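Local coordinates for extracellular protein containing a SCP domain (PDB 4IFA) that is of unknown function but is probably extracellular, with a CAP-associated N-terminal domain joined to a cysteine-rich secretory protein (SCP, or CAP) domain, at residues I251-D256 with N260-H265; G274-R279 with A287-A292. One frame throughout, in Å; residues are numbered along the deposited sequence.

How the contacts relate
Both contacts lie in the cysteine-rich secretory protein domain, with centres 11 Å apart, and follow each other along the chain. Contact 1 is partly buried: helix 244-260 holds the loop that leaves its own C-terminal end through hydrogen bonds of H253 and of the D256 carboxylate and carbonyl. Contact 2 is buried, smaller (122 against 277 Å²), and ties helix 273-279 to edge strand 286-293 by a salt bridge and one apolar touch. H253 binds the carbonyl of S264, and the next residue, H265, joins the contacts, its ND1 lying 2.7 Å from E289 OE1 and its O 2.8 Å from R276 NH1, both probable hydrogen bonds. As in CAP relatives, H265 and E289 probably line the central cavity.

Contact 1 of 2, residues I251-D256 with N260-H265; sequences IGHSKD and NNYFSH
Side chains H253 and D256 of helix 244-260 form a polar contact with N260, Y262 and S264, where the chain turns out of the helix into the loop that leads to helix 273-279. The turn is a Schellman motif, with N261 at positive phi. Near it the backbone N260 N still bonds to D256 O at 2.9 Å. The N260 side chain doubles back: ND2 reaches D256 OD1 at 2.7 Å, nearly along the C-O axis of that oxygen. The carboxylate and amide planes stand 74° apart. The other oxygen, D256 OD2, accepts from Y262 OH at 2.7 Å, the hydroxyl arriving from above the carboxylate plane rather than within it. Y262 CG sits between its backbone N and carbonyl carbon (chi1 80°), which carries the ring up to the helix, with its hydroxyl at D256 and an edge presented to D256 CG. One turn earlier, H253 NE2 donates to S264 O at 3.0 Å; the oxygen lies in the imidazole plane, but the bond is bent, 139° at the hydrogen. H253 CE1 also approaches Y262 OH at 3.1 Å, the two side chains crossing at about a right angle. S267 OG bonds to D256 OD2 as well. The buried carboxylate thus has three side-chain partners, N260, Y262 and S267, divided between its two oxygens, an environment that would probably favour the ionised form of D256.

Contact 2 of 2, residues G274-R279 with A287-A292; sequences GDRLQR and AGENIA
R276 of helix 273-279 meets E289 of strand 286-293, an outermost strand of the central sheet of the CAP fold. E289 belongs to the sequence G288-E289-N290-I291, which matches the family's GEN signature; backbone hydrogen bonds of G288 and N290 to strand 331-338 hold this part of the edge strand in the sheet. The salt bridge is made by one guanidinium nitrogen: R276 NH2 donates to E289 OE2 at 3.0 Å, on the syn side of the carboxylate and 147° at the hydrogen. R276 NH2 also lies 3.1 Å from E289 OE1. Guanidinium and carboxylate planes differ by only 5°, so the groups are almost coplanar although their side chains cross at about a right angle. A bend at chi3 (-69°) turns the arginine's end toward the strand. One water closes a second path, accepting from R276 NE at 2.9 Å and donating to E289 OE2 at 2.9 Å. H265 binds both residues, its O to R276 NH1 and its ND1 to E289 OE1, and H253 of helix 244-260 packs against them. Two residues earlier on the strand, on the same face as E289, the contact is apolar: L277 CD1 rests on the methyl A287 CB at 3.6 Å.

Contact 1 of 2, residues I251-D256 with N260-H265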
loop_
_atom_site.group_PDB
_atom_site.type_symbol
_atom_site.label_atom_id
_atom_site.label_comp_id
_atom_site.label_asym_id
_atom_site.label_seq_id
_atom_site.Cartn_x
_atom_site.Cartn_y
_atom_site.Cartn_z
ATOM N N ILE A 251 6.144 -4.739 16.273
ATOM C CA ILE A 251 7.519 -4.601 15.787
ATOM C C ILE A 251 8.382 -5.757 16.320
ATOM O O ILE A 251 9.164 -6.373 15.594
ATOM C CB ILE A 251 8.160 -3.304 16.228
ATOM C CG1 ILE A 251 7.500 -2.085 15.579
ATOM C CG2 ILE A 251 9.650 -3.278 15.895
ATOM C CD1 ILE A 251 8.016 -0.755 16.131
ATOM N N GLY A 252 8.228 -6.046 17.611
ATOM C CA GLY A 252 8.968 -7.163 18.209
ATOM C C GLY A 252 8.685 -8.501 17.543
ATOM O O GLY A 252 9.580 -9.324 17.356
ATOM N N HIS A 253 7.437 -8.732 17.161
ATOM C CA HIS A 253 7.082 -9.973 16.477
ATOM C C HIS A 253 7.698 -10.038 15.086
ATOM O O HIS A 253 8.218 -11.087 14.662
ATOM C CB HIS A 253 5.581 -10.184 16.470
ATOM C CG HIS A 253 5.193 -11.541 16.009
ATOM N ND1 HIS A 253 5.659 -12.684 16.622
ATOM C CD2 HIS A 253 4.476 -11.953 14.942
ATOM C CE1 HIS A 253 5.198 -13.737 15.980
ATOM N NE2 HIS A 253 4.468 -13.328 14.967
ATOM N N SER A 254 7.589 -8.945 14.339
ATOM C CA SER A 254 8.195 -8.902 13.010
ATOM C C SER A 254 9.704 -9.195 13.068
ATOM O O SER A 254 10.248 -9.957 12.254
ATOM C CB SER A 254 7.957 -7.529 12.388
ATOM O OG SER A 254 6.581 -7.403 12.011
ATOM N N LYS A 255 10.379 -8.608 14.060
ATOM C CA LYS A 255 11.818 -8.807 14.249
ATOM C C LYS A 255 12.131 -10.260 14.627
ATOM O O LYS A 255 13.096 -10.850 14.125
ATOM C CB LYS A 255 12.353 -7.846 15.306
ATOM C CG LYS A 255 13.843 -8.002 15.614
ATOM C CD LYS A 255 14.307 -6.872 16.492
ATOM C CE LYS A 255 15.614 -7.186 17.222
ATOM N NZ LYS A 255 16.711 -7.671 16.408
ATOM N N ASP A 256 11.316 -10.840 15.499
ATOM C CA ASP A 256 11.506 -12.241 15.929
ATOM C C ASP A 256 11.389 -13.188 14.727
ATOM O O ASP A 256 12.212 -14.084 14.523
ATOM C CB ASP A 256 10.482 -12.550 17.015
ATOM C CG ASP A 256 10.601 -13.939 17.584
ATOM O OD1 ASP A 256 11.740 -14.465 17.663
ATOM O OD2 ASP A 256 9.554 -14.488 17.996
ATOM N N ASN A 260 14.688 -15.241 13.639
ATOM C CA ASN A 260 14.606 -16.669 13.923
ATOM C C ASN A 260 14.007 -17.545 12.843
ATOM O O ASN A 260 13.690 -18.715 13.074
ATOM C CB ASN A 260 13.945 -16.815 15.317
ATOM C CG ASN A 260 14.832 -16.245 16.406
ATOM O OD1 ASN A 260 15.985 -16.638 16.535
ATOM N ND2 ASN A 260 14.316 -15.256 17.147
ATOM N N ASN A 261 13.894 -16.988 11.634
ATOM C CA ASN A 261 13.568 -17.808 10.466
ATOM C C ASN A 261 12.326 -18.668 10.575
ATOM O O ASN A 261 12.343 -19.861 10.277
ATOM C CB ASN A 261 14.801 -18.604 10.076
ATOM C CG ASN A 261 15.891 -17.698 9.644
ATOM O OD1 ASN A 261 15.887 -17.249 8.502
ATOM N ND2 ASN A 261 16.817 -17.383 10.551
ATOM N N TYR A 262 11.245 -18.012 11.014
ATOM C CA TYR A 262 9.932 -18.659 11.054
ATOM C C TYR A 262 8.868 -17.629 10.664
ATOM O O TYR A 262 9.115 -16.431 10.599
ATOM C CB TYR A 262 9.653 -19.282 12.422
ATOM C CG TYR A 262 9.184 -18.273 13.449
ATOM C CD1 TYR A 262 7.826 -18.072 13.651
ATOM C CD2 TYR A 262 10.086 -17.501 14.184
ATOM C CE1 TYR A 262 7.372 -17.131 14.555
ATOM C CE2 TYR A 262 9.645 -16.556 15.101
ATOM C CZ TYR A 262 8.275 -16.365 15.263
ATOM O OH TYR A 262 7.785 -15.436 16.166
ATOM N N PHE A 263 7.686 -18.137 10.359
ATOM C CA PHE A 263 6.568 -17.291 9.991
ATOM C C PHE A 263 5.346 -17.959 10.587
ATOM O O PHE A 263 4.869 -18.981 10.079
ATOM C CB PHE A 263 6.462 -17.128 8.475
ATOM C CG PHE A 263 5.340 -16.193 8.045
ATOM C CD1 PHE A 263 5.593 -14.858 7.871
ATOM C CD2 PHE A 263 4.068 -16.673 7.837
ATOM C CE1 PHE A 263 4.565 -14.005 7.461
ATOM C CE2 PHE A 263 3.034 -15.809 7.426
ATOM C CZ PHE A 263 3.317 -14.494 7.258
ATOM N N SER A 264 4.858 -17.386 11.689
ATOM C CA SER A 264 3.728 -17.945 12.431
ATOM C C SER A 264 3.194 -16.926 13.408
ATOM O O SER A 264 3.883 -16.002 13.789
ATOM C CB SER A 264 4.217 -19.144 13.278
ATOM O OG SER A 264 3.162 -19.835 13.956
ATOM N N HIS A 265 1.960 -17.138 13.825
ATOM C CA HIS A 265 1.381 -16.364 14.921
ATOM C C HIS A 265 2.023 -16.722 16.261
ATOM O O HIS A 265 1.968 -15.959 17.227
ATOM C CB HIS A 265 -0.123 -16.647 15.041
ATOM C CG HIS A 265 -0.929 -16.133 13.897
ATOM N ND1 HIS A 265 -1.025 -14.787 13.596
ATOM C CD2 HIS A 265 -1.737 -16.777 13.027
ATOM C CE1 HIS A 265 -1.842 -14.641 12.559
ATOM N NE2 HIS A 265 -2.309 -15.831 12.218
#

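Contact 2 of 2, residues G274-R279 with A287-A292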
loop_
_atom_site.group_PDB
_atom_site.type_symbol
_atom_site.label_atom_id
_atom_site.label_comp_id
_atom_site.label_asym_id
_atom_site.label_seq_id
_atom_site.Cartn_x
_atom_site.Cartn_y
_atom_site.Cartn_z
ATOM N N GLY A 274 -1.401 -13.308 22.580
ATOM C CA GLY A 274 -1.772 -12.909 23.940
ATOM C C GLY A 274 -0.565 -12.742 24.861
ATOM O O GLY A 274 -0.470 -11.764 25.622
ATOM N N ASP A 275 0.356 -13.706 24.826
ATOM C CA ASP A 275 1.574 -13.600 25.638
ATOM C C ASP A 275 2.363 -12.333 25.294
ATOM O O ASP A 275 2.861 -11.638 26.162
ATOM C CB ASP A 275 2.493 -14.814 25.403
ATOM C CG ASP A 275 1.911 -16.132 25.896
ATOM O OD1 ASP A 275 1.053 -16.136 26.828
ATOM O OD2 ASP A 275 2.354 -17.204 25.423
ATOM N N ARG A 276 2.498 -12.050 23.992
ATOM C CA ARG A 276 3.259 -10.894 23.571
ATOM C C ARG A 276 2.633 -9.559 24.032
ATOM O O ARG A 276 3.336 -8.604 24.435
ATOM C CB ARG A 276 3.430 -10.910 22.054
ATOM C CG ARG A 276 4.237 -12.098 21.536
ATOM C CD ARG A 276 4.573 -11.917 20.069
ATOM N NE ARG A 276 3.469 -11.995 19.110
ATOM C CZ ARG A 276 2.992 -13.126 18.588
ATOM N NH1 ARG A 276 3.442 -14.313 19.020
ATOM N NH2 ARG A 276 2.059 -13.091 17.656
ATOM N N LEU A 277 1.324 -9.451 23.849
ATOM C CA LEU A 277 0.602 -8.213 24.227
ATOM C C LEU A 277 0.708 -7.968 25.736
ATOM O O LEU A 277 1.010 -6.854 26.174
ATOM C CB LEU A 277 -0.856 -8.255 23.748
ATOM C CG LEU A 277 -1.038 -8.129 22.226
ATOM C CD1 LEU A 277 -2.468 -8.545 21.881
ATOM C CD2 LEU A 277 -0.695 -6.721 21.728
ATOM N N GLN A 278 0.492 -9.014 26.512
ATOM C CA GLN A 278 0.668 -8.950 27.957
ATOM C C GLN A 278 2.092 -8.478 28.322
ATOM O O GLN A 278 2.281 -7.656 29.226
ATOM C CB GLN A 278 0.399 -10.325 28.568
ATOM C CG GLN A 278 0.478 -10.358 30.096
ATOM C CD GLN A 278 0.335 -11.761 30.670
ATOM O OE1 GLN A 278 0.889 -12.740 30.129
ATOM N NE2 GLN A 278 -0.354 -11.865 31.805
ATOM N N ARG A 279 3.109 -9.049 27.667
ATOM C CA ARG A 279 4.495 -8.652 27.918
ATOM C C ARG A 279 4.756 -7.170 27.619
ATOM O O ARG A 279 5.564 -6.529 28.300
ATOM C CB ARG A 279 5.443 -9.562 27.111
ATOM C CG ARG A 279 6.908 -9.430 27.443
ATOM C CD ARG A 279 7.749 -10.462 26.696
ATOM N NE ARG A 279 7.421 -11.852 27.052
ATOM C CZ ARG A 279 6.847 -12.766 26.263
ATOM N NH1 ARG A 279 6.524 -12.513 25.012
ATOM N NH2 ARG A 279 6.583 -13.976 26.735
ATOM N N ALA A 287 -8.166 -9.511 20.705
ATOM C CA ALA A 287 -7.010 -9.232 19.863
ATOM C C ALA A 287 -7.030 -10.106 18.616
ATOM O O ALA A 287 -7.617 -11.199 18.603
ATOM C CB ALA A 287 -5.713 -9.443 20.603
ATOM N N GLY A 288 -6.397 -9.598 17.580
ATOM C CA GLY A 288 -6.213 -10.336 16.320
ATOM C C GLY A 288 -4.917 -9.915 15.664
ATOM O O GLY A 288 -4.384 -8.862 15.960
ATOM N N GLU A 289 -4.406 -10.757 14.768
ATOM C CA GLU A 289 -3.137 -10.473 14.101
ATOM C C GLU A 289 -3.130 -10.859 12.639
ATOM O O GLU A 289 -3.596 -11.931 12.297
ATOM C CB GLU A 289 -2.015 -11.251 14.781
ATOM C CG GLU A 289 -0.643 -11.214 14.097
ATOM C CD GLU A 289 0.408 -11.847 14.986
ATOM O OE1 GLU A 289 0.551 -13.097 14.958
ATOM O OE2 GLU A 289 1.050 -11.085 15.725
ATOM N N ASN A 290 -2.546 -9.982 11.809
ATOM C CA ASN A 290 -2.215 -10.327 10.439
ATOM C C ASN A 290 -0.696 -10.192 10.295
ATOM O O ASN A 290 -0.128 -9.196 10.704
ATOM C CB ASN A 290 -2.875 -9.402 9.398
ATOM C CG ASN A 290 -4.343 -9.627 9.256
ATOM O OD1 ASN A 290 -4.853 -10.707 9.556
ATOM N ND2 ASN A 290 -5.059 -8.616 8.722
ATOM N N ILE A 291 -0.080 -11.177 9.653
ATOM C CA ILE A 291 1.349 -11.184 9.363
ATOM C C ILE A 291 1.587 -11.361 7.863
ATOM O O ILE A 291 0.796 -11.976 7.147
ATOM C CB ILE A 291 2.154 -12.259 10.192
ATOM C CG1 ILE A 291 1.486 -13.621 10.114
ATOM C CG2 ILE A 291 2.308 -11.781 11.648
ATOM C CD1 ILE A 291 2.319 -14.750 10.807
ATOM N N ALA A 292 2.676 -10.743 7.387
ATOM C CA ALA A 292 3.102 -10.833 5.994
ATOM C C ALA A 292 4.603 -10.727 5.913
ATOM O O ALA A 292 5.239 -10.085 6.741
ATOM C CB ALA A 292 2.507 -9.675 5.189
HETATM O O HOH W 1 2.587 -9.635 17.732
#